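Local coordinates for Lmo0651 protein (Listeria monocytogenes serovar 1/2a, PDB 6EP3) that probably acts as a GntR-family DNA-binding transcription factor, controlling expression of the Listeria agr system and mediating virulence, at residues B[178-189]-B[201-209]. Numbering follows the deposited sequence.
Sequences WTNKKSNQIYEL and TIKSMFAEL
Lys182 faces Met205 and Ile186 faces Thr201 where two helices pack antiparallel, their local axes 9.9 Å apart and 164° between their directions. They belong to helices 173-192 and 195-219, a helical hairpin of the all-helical FCD domain, which in GntR regulators is the C-terminal domain beside the winged-helix DNA-binding domain. The interface is mostly apolar.

Thr201 is a knob in a hole formed by Lys182, Gln185, Ile186 and Leu189. Its methyl CG2 does most of the touching, 3.6 Å from Lys182 CD and 3.7 Å from Ile186 CG1. Its OG1 bonds back to Leu197 O one turn earlier, so the hydroxyl is satisfied within its own helix. Ile186 reaches deeper. Its CD1 meets Ile202 CG1 at 3.7 Å and Met205 SD at 4.0 Å. Helix 77-101 packs against Ile202, and helix 126-142 against Thr179 and Leu209, so this side of the hairpin is built into the bundle.

Trp178 closes the other end. With CG anti to the backbone N (chi1 -177°), the indole lies across segment 201-209, with Ser204 O and Met205 CA at its edge, the latter 3.6 Å from Trp178 CH2. Lys182 CG and Glu208 CG lie over opposite faces of the ring, each offset toward the rim. Glu208 CB comes 3.3 Å from Trp178 CH2. Glu208 OE2 is hydrogen-bonded to Gln212 NE2, and the carboxylate is turned off the ring. Glu208 CG makes a CH-pi contact, 3.9 Å from the centroid of the six-membered ring of Trp178 and 21° off the ring normal.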
ATOM      1  N   TRP B 178     -25.147  13.554  -7.552  1.00 64.29           N
ATOM      2  CA  TRP B 178     -25.124  12.270  -8.237  1.00 58.25           C
ATOM      3  C   TRP B 178     -24.308  11.248  -7.455  1.00 57.28           C
ATOM      4  O   TRP B 178     -24.720  10.089  -7.317  1.00 57.56           O
ATOM      5  CB  TRP B 178     -24.568  12.446  -9.649  1.00 61.06           C
ATOM      6  CG  TRP B 178     -24.579  11.189 -10.444  1.00 67.21           C
ATOM      7  CD1 TRP B 178     -25.584  10.733 -11.245  1.00 71.04           C
ATOM      8  CD2 TRP B 178     -23.529  10.221 -10.525  1.00 62.94           C
ATOM      9  NE1 TRP B 178     -25.226   9.536 -11.817  1.00 72.93           N
ATOM     10  CE2 TRP B 178     -23.967   9.200 -11.392  1.00 68.17           C
ATOM     11  CE3 TRP B 178     -22.259  10.117  -9.949  1.00 55.05           C
ATOM     12  CZ2 TRP B 178     -23.182   8.090 -11.696  1.00 62.79           C
ATOM     13  CZ3 TRP B 178     -21.479   9.013 -10.253  1.00 52.05           C
ATOM     14  CH2 TRP B 178     -21.947   8.013 -11.112  1.00 54.44           C
ATOM     15  N   THR B 179     -23.154  11.661  -6.924  1.00 56.07           N
ATOM     16  CA  THR B 179     -22.334  10.746  -6.135  1.00 59.28           C
ATOM     17  C   THR B 179     -23.049  10.328  -4.856  1.00 56.98           C
ATOM     18  O   THR B 179     -22.978   9.162  -4.450  1.00 60.29           O
ATOM     19  CB  THR B 179     -20.983  11.391  -5.823  1.00 58.09           C
ATOM     20  OG1 THR B 179     -20.393  11.874  -7.036  1.00 55.25           O
ATOM     21  CG2 THR B 179     -20.045  10.391  -5.168  1.00 50.98           C
ATOM     22  N   ASN B 180     -23.756  11.261  -4.215  1.00 53.17           N
ATOM     23  CA  ASN B 180     -24.525  10.912  -3.023  1.00 48.94           C
ATOM     24  C   ASN B 180     -25.631   9.913  -3.357  1.00 48.65           C
ATOM     25  O   ASN B 180     -25.858   8.948  -2.614  1.00 54.36           O
ATOM     26  CB  ASN B 180     -25.120  12.169  -2.388  1.00 50.87           C
ATOM     27  CG  ASN B 180     -24.061  13.127  -1.872  1.00 59.29           C
ATOM     28  OD1 ASN B 180     -22.872  12.798  -1.819  1.00 57.47           O
ATOM     29  ND2 ASN B 180     -24.494  14.319  -1.473  1.00 59.82           N
ATOM     30  N   LYS B 181     -26.333  10.135  -4.473  1.00 45.26           N
ATOM     31  CA  LYS B 181     -27.376   9.206  -4.894  1.00 55.35           C
ATOM     32  C   LYS B 181     -26.799   7.829  -5.186  1.00 60.37           C
ATOM     33  O   LYS B 181     -27.398   6.809  -4.830  1.00 64.79           O
ATOM     34  CB  LYS B 181     -28.103   9.751  -6.125  1.00 50.28           C
ATOM     35  CG  LYS B 181     -29.005   8.730  -6.815  1.00 69.94           C
ATOM     36  CD  LYS B 181     -29.799   9.353  -7.956  1.00 82.29           C
ATOM     37  CE  LYS B 181     -28.910   9.663  -9.154  1.00 85.69           C
ATOM     38  NZ  LYS B 181     -29.649  10.400 -10.220  1.00 85.17           N
ATOM     39  N   LYS B 182     -25.632   7.780  -5.830  1.00 54.06           N
ATOM     40  CA  LYS B 182     -25.002   6.496  -6.120  1.00 55.90           C
ATOM     41  C   LYS B 182     -24.597   5.783  -4.837  1.00 53.98           C
ATOM     42  O   LYS B 182     -24.770   4.566  -4.712  1.00 55.50           O
ATOM     43  CB  LYS B 182     -23.789   6.703  -7.023  1.00 59.45           C
ATOM     44  CG  LYS B 182     -24.124   6.754  -8.503  1.00 70.38           C
ATOM     45  CD  LYS B 182     -24.528   5.382  -9.024  1.00 77.81           C
ATOM     46  CE  LYS B 182     -25.124   5.467 -10.418  1.00 84.21           C
ATOM     47  NZ  LYS B 182     -26.401   6.236 -10.422  1.00 94.05           N
ATOM     48  N   SER B 183     -24.060   6.530  -3.870  1.00 54.09           N
ATOM     49  CA  SER B 183     -23.685   5.938  -2.591  1.00 54.66           C
ATOM     50  C   SER B 183     -24.903   5.368  -1.878  1.00 59.61           C
ATOM     51  O   SER B 183     -24.848   4.263  -1.317  1.00 57.81           O
ATOM     52  CB  SER B 183     -23.000   6.989  -1.721  1.00 51.13           C
ATOM     53  OG  SER B 183     -21.999   7.668  -2.458  1.00 51.83           O
ATOM     54  N   ASN B 184     -26.017   6.104  -1.897  1.00 52.19           N
ATOM     55  CA  ASN B 184     -27.238   5.598  -1.280  1.00 47.84           C
ATOM     56  C   ASN B 184     -27.769   4.369  -2.011  1.00 50.38           C
ATOM     57  O   ASN B 184     -28.266   3.431  -1.380  1.00 54.72           O
ATOM     58  CB  ASN B 184     -28.306   6.688  -1.236  1.00 53.04           C
ATOM     59  CG  ASN B 184     -29.596   6.193  -0.639  1.00 61.92           C
ATOM     60  OD1 ASN B 184     -29.703   6.020   0.573  1.00 76.23           O
ATOM     61  ND2 ASN B 184     -30.587   5.949  -1.488  1.00 70.41           N
ATOM     62  N   GLN B 185     -27.678   4.360  -3.343  1.00 56.59           N
ATOM     63  CA  GLN B 185     -28.100   3.194  -4.111  1.00 63.40           C
ATOM     64  C   GLN B 185     -27.260   1.975  -3.755  1.00 64.07           C
ATOM     65  O   GLN B 185     -27.781   0.861  -3.628  1.00 64.35           O
ATOM     66  CB  GLN B 185     -27.977   3.494  -5.606  1.00 70.61           C
ATOM     67  CG  GLN B 185     -29.236   4.012  -6.266  1.00 86.98           C
ATOM     68  CD  GLN B 185     -28.995   4.455  -7.697  1.00 96.37           C
ATOM     69  OE1 GLN B 185     -28.096   3.952  -8.373  1.00 93.07           O
ATOM     70  NE2 GLN B 185     -29.792   5.408  -8.163  1.00110.58           N
ATOM     71  N   ILE B 186     -25.951   2.171  -3.597  1.00 58.76           N
ATOM     72  CA  ILE B 186     -25.068   1.075  -3.208  1.00 61.40           C
ATOM     73  C   ILE B 186     -25.458   0.549  -1.832  1.00 60.84           C
ATOM     74  O   ILE B 186     -25.572  -0.666  -1.619  1.00 65.88           O
ATOM     75  CB  ILE B 186     -23.599   1.533  -3.252  1.00 53.20           C
ATOM     76  CG1 ILE B 186     -23.143   1.693  -4.705  1.00 47.41           C
ATOM     77  CG2 ILE B 186     -22.702   0.543  -2.528  1.00 51.04           C
ATOM     78  CD1 ILE B 186     -21.995   2.667  -4.881  1.00 45.42           C
ATOM     79  N   TYR B 187     -25.673   1.460  -0.880  1.00 56.66           N
ATOM     80  CA  TYR B 187     -26.106   1.052   0.454  1.00 60.57           C
ATOM     81  C   TYR B 187     -27.398   0.245   0.387  1.00 59.46           C
ATOM     82  O   TYR B 187     -27.536  -0.790   1.047  1.00 56.63           O
ATOM     83  CB  TYR B 187     -26.295   2.271   1.359  1.00 58.67           C
ATOM     84  CG  TYR B 187     -27.168   1.964   2.558  1.00 55.66           C
ATOM     85  CD1 TYR B 187     -26.644   1.313   3.667  1.00 60.84           C
ATOM     86  CD2 TYR B 187     -28.521   2.291   2.567  1.00 60.53           C
ATOM     87  CE1 TYR B 187     -27.432   1.013   4.759  1.00 60.59           C
ATOM     88  CE2 TYR B 187     -29.322   1.987   3.655  1.00 61.72           C
ATOM     89  CZ  TYR B 187     -28.770   1.351   4.749  1.00 66.76           C
ATOM     90  OH  TYR B 187     -29.555   1.050   5.837  1.00 72.63           O
ATOM     91  N   GLU B 188     -28.371   0.727  -0.392  1.00 60.21           N
ATOM     92  CA  GLU B 188     -29.672   0.071  -0.445  1.00 60.63           C
ATOM     93  C   GLU B 188     -29.578  -1.301  -1.094  1.00 58.74           C
ATOM     94  O   GLU B 188     -30.190  -2.263  -0.613  1.00 67.61           O
ATOM     95  CB  GLU B 188     -30.674   0.950  -1.194  1.00 65.32           C
ATOM     96  CG  GLU B 188     -31.264   2.066  -0.352  1.00 65.45           C
ATOM     97  CD  GLU B 188     -32.265   2.912  -1.114  1.00 75.54           C
ATOM     98  OE1 GLU B 188     -32.760   2.458  -2.167  1.00 80.65           O
ATOM     99  OE2 GLU B 188     -32.553   4.037  -0.656  1.00 81.99           O
ATOM    100  N   LEU B 189     -28.819  -1.418  -2.183  1.00 61.31           N
ATOM    101  CA  LEU B 189     -28.663  -2.720  -2.817  1.00 56.62           C
ATOM    102  C   LEU B 189     -27.964  -3.696  -1.884  1.00 54.69           C
ATOM    103  O   LEU B 189     -28.377  -4.856  -1.770  1.00 51.00           O
ATOM    104  CB  LEU B 189     -27.904  -2.582  -4.133  1.00 55.51           C
ATOM    105  CG  LEU B 189     -28.650  -1.805  -5.217  1.00 54.17           C
ATOM    106  CD1 LEU B 189     -27.720  -1.483  -6.370  1.00 62.19           C
ATOM    107  CD2 LEU B 189     -29.862  -2.582  -5.704  1.00 43.27           C
ATOM    108  N   THR B 201     -23.253  -1.072  -9.701  1.00 42.90           N
ATOM    109  CA  THR B 201     -23.431   0.333  -9.350  1.00 49.96           C
ATOM    110  C   THR B 201     -22.111   0.965  -8.932  1.00 53.51           C
ATOM    111  O   THR B 201     -21.820   2.111  -9.294  1.00 49.35           O
ATOM    112  CB  THR B 201     -24.461   0.473  -8.228  1.00 52.37           C
ATOM    113  OG1 THR B 201     -25.650  -0.250  -8.574  1.00 53.36           O
ATOM    114  CG2 THR B 201     -24.814   1.934  -8.015  1.00 52.03           C
ATOM    115  N   ILE B 202     -21.307   0.233  -8.160  1.00 54.61           N
ATOM    116  CA  ILE B 202     -19.971   0.704  -7.793  1.00 57.98           C
ATOM    117  C   ILE B 202     -19.145   0.960  -9.046  1.00 52.59           C
ATOM    118  O   ILE B 202     -18.461   1.987  -9.175  1.00 57.33           O
ATOM    119  CB  ILE B 202     -19.280  -0.323  -6.880  1.00 52.97           C
ATOM    120  CG1 ILE B 202     -20.010  -0.440  -5.544  1.00 48.57           C
ATOM    121  CG2 ILE B 202     -17.817   0.043  -6.670  1.00 54.30           C
ATOM    122  CD1 ILE B 202     -19.524  -1.591  -4.699  1.00 50.14           C
ATOM    123  N   LYS B 203     -19.191   0.012  -9.982  1.00 60.06           N
ATOM    124  CA  LYS B 203     -18.438   0.148 -11.223  1.00 55.81           C
ATOM    125  C   LYS B 203     -18.899   1.365 -12.013  1.00 56.11           C
ATOM    126  O   LYS B 203     -18.074   2.117 -12.548  1.00 59.94           O
ATOM    127  CB  LYS B 203     -18.578  -1.130 -12.050  1.00 55.93           C
ATOM    128  CG  LYS B 203     -18.029  -1.033 -13.460  1.00 67.75           C
ATOM    129  CD  LYS B 203     -18.016  -2.396 -14.138  1.00 69.22           C
ATOM    130  CE  LYS B 203     -17.395  -2.316 -15.525  1.00 79.66           C
ATOM    131  NZ  LYS B 203     -17.366  -3.643 -16.205  1.00 91.33           N
ATOM    132  N   SER B 204     -20.214   1.587 -12.080  1.00 49.70           N
ATOM    133  CA  SER B 204     -20.745   2.751 -12.784  1.00 52.78           C
ATOM    134  C   SER B 204     -20.305   4.049 -12.117  1.00 54.07           C
ATOM    135  O   SER B 204     -19.940   5.016 -12.799  1.00 54.75           O
ATOM    136  CB  SER B 204     -22.271   2.672 -12.833  1.00 57.66           C
ATOM    137  OG  SER B 204     -22.835   3.905 -13.239  1.00 69.87           O
ATOM    138  N   MET B 205     -20.348   4.089 -10.784  1.00 50.62           N
ATOM    139  CA  MET B 205     -19.882   5.258 -10.045  1.00 54.73           C
ATOM    140  C   MET B 205     -18.439   5.581 -10.396  1.00 55.74           C
ATOM    141  O   MET B 205     -18.099   6.731 -10.709  1.00 59.41           O
ATOM    142  CB  MET B 205     -20.022   5.006  -8.543  1.00 57.99           C
ATOM    143  CG  MET B 205     -19.743   6.221  -7.668  1.00 65.36           C
ATOM    144  SD  MET B 205     -19.740   5.843  -5.898  1.00 64.96           S
ATOM    145  CE  MET B 205     -18.334   4.734  -5.799  1.00 60.76           C
ATOM    146  N   PHE B 206     -17.574   4.567 -10.350  1.00 58.28           N
ATOM    147  CA  PHE B 206     -16.161   4.798 -10.628  1.00 55.40           C
ATOM    148  C   PHE B 206     -15.942   5.202 -12.082  1.00 50.06           C
ATOM    149  O   PHE B 206     -15.104   6.062 -12.370  1.00 50.70           O
ATOM    150  CB  PHE B 206     -15.345   3.554 -10.275  1.00 54.26           C
ATOM    151  CG  PHE B 206     -14.955   3.480  -8.826  1.00 57.19           C
ATOM    152  CD1 PHE B 206     -13.856   4.172  -8.350  1.00 62.38           C
ATOM    153  CD2 PHE B 206     -15.709   2.735  -7.935  1.00 57.28           C
ATOM    154  CE1 PHE B 206     -13.503   4.104  -7.014  1.00 63.66           C
ATOM    155  CE2 PHE B 206     -15.365   2.669  -6.598  1.00 55.19           C
ATOM    156  CZ  PHE B 206     -14.261   3.355  -6.139  1.00 59.99           C
ATOM    157  N   ALA B 207     -16.704   4.618 -13.009  1.00 42.77           N
ATOM    158  CA  ALA B 207     -16.551   4.981 -14.416  1.00 56.63           C
ATOM    159  C   ALA B 207     -16.940   6.432 -14.655  1.00 61.54           C
ATOM    160  O   ALA B 207     -16.244   7.165 -15.375  1.00 58.46           O
ATOM    161  CB  ALA B 207     -17.392   4.051 -15.291  1.00 47.78           C
ATOM    162  N   GLU B 208     -18.039   6.873 -14.045  1.00 57.31           N
ATOM    163  CA  GLU B 208     -18.453   8.258 -14.224  1.00 56.07           C
ATOM    164  C   GLU B 208     -17.458   9.213 -13.577  1.00 52.91           C
ATOM    165  O   GLU B 208     -17.147  10.271 -14.142  1.00 55.33           O
ATOM    166  CB  GLU B 208     -19.858   8.467 -13.664  1.00 57.29           C
ATOM    167  CG  GLU B 208     -20.359   9.899 -13.760  1.00 65.79           C
ATOM    168  CD  GLU B 208     -20.414  10.400 -15.193  1.00 70.23           C
ATOM    169  OE1 GLU B 208     -20.685   9.585 -16.103  1.00 68.02           O
ATOM    170  OE2 GLU B 208     -20.187  11.610 -15.406  1.00 65.43           O
ATOM    171  N   LEU B 209     -16.916   8.850 -12.412  1.00 48.77           N
ATOM    172  CA  LEU B 209     -15.938   9.741 -11.795  1.00 51.95           C
ATOM    173  C   LEU B 209     -14.621   9.753 -12.561  1.00 61.42           C
ATOM    174  O   LEU B 209     -13.932  10.777 -12.579  1.00 54.70           O
ATOM    175  CB  LEU B 209     -15.707   9.356 -10.337  1.00 49.34           C
ATOM    176  CG  LEU B 209     -16.940   9.494  -9.441  1.00 52.14           C
ATOM    177  CD1 LEU B 209     -16.715   8.846  -8.084  1.00 44.18           C
ATOM    178  CD2 LEU B 209     -17.297  10.967  -9.287  1.00 53.91           C
TER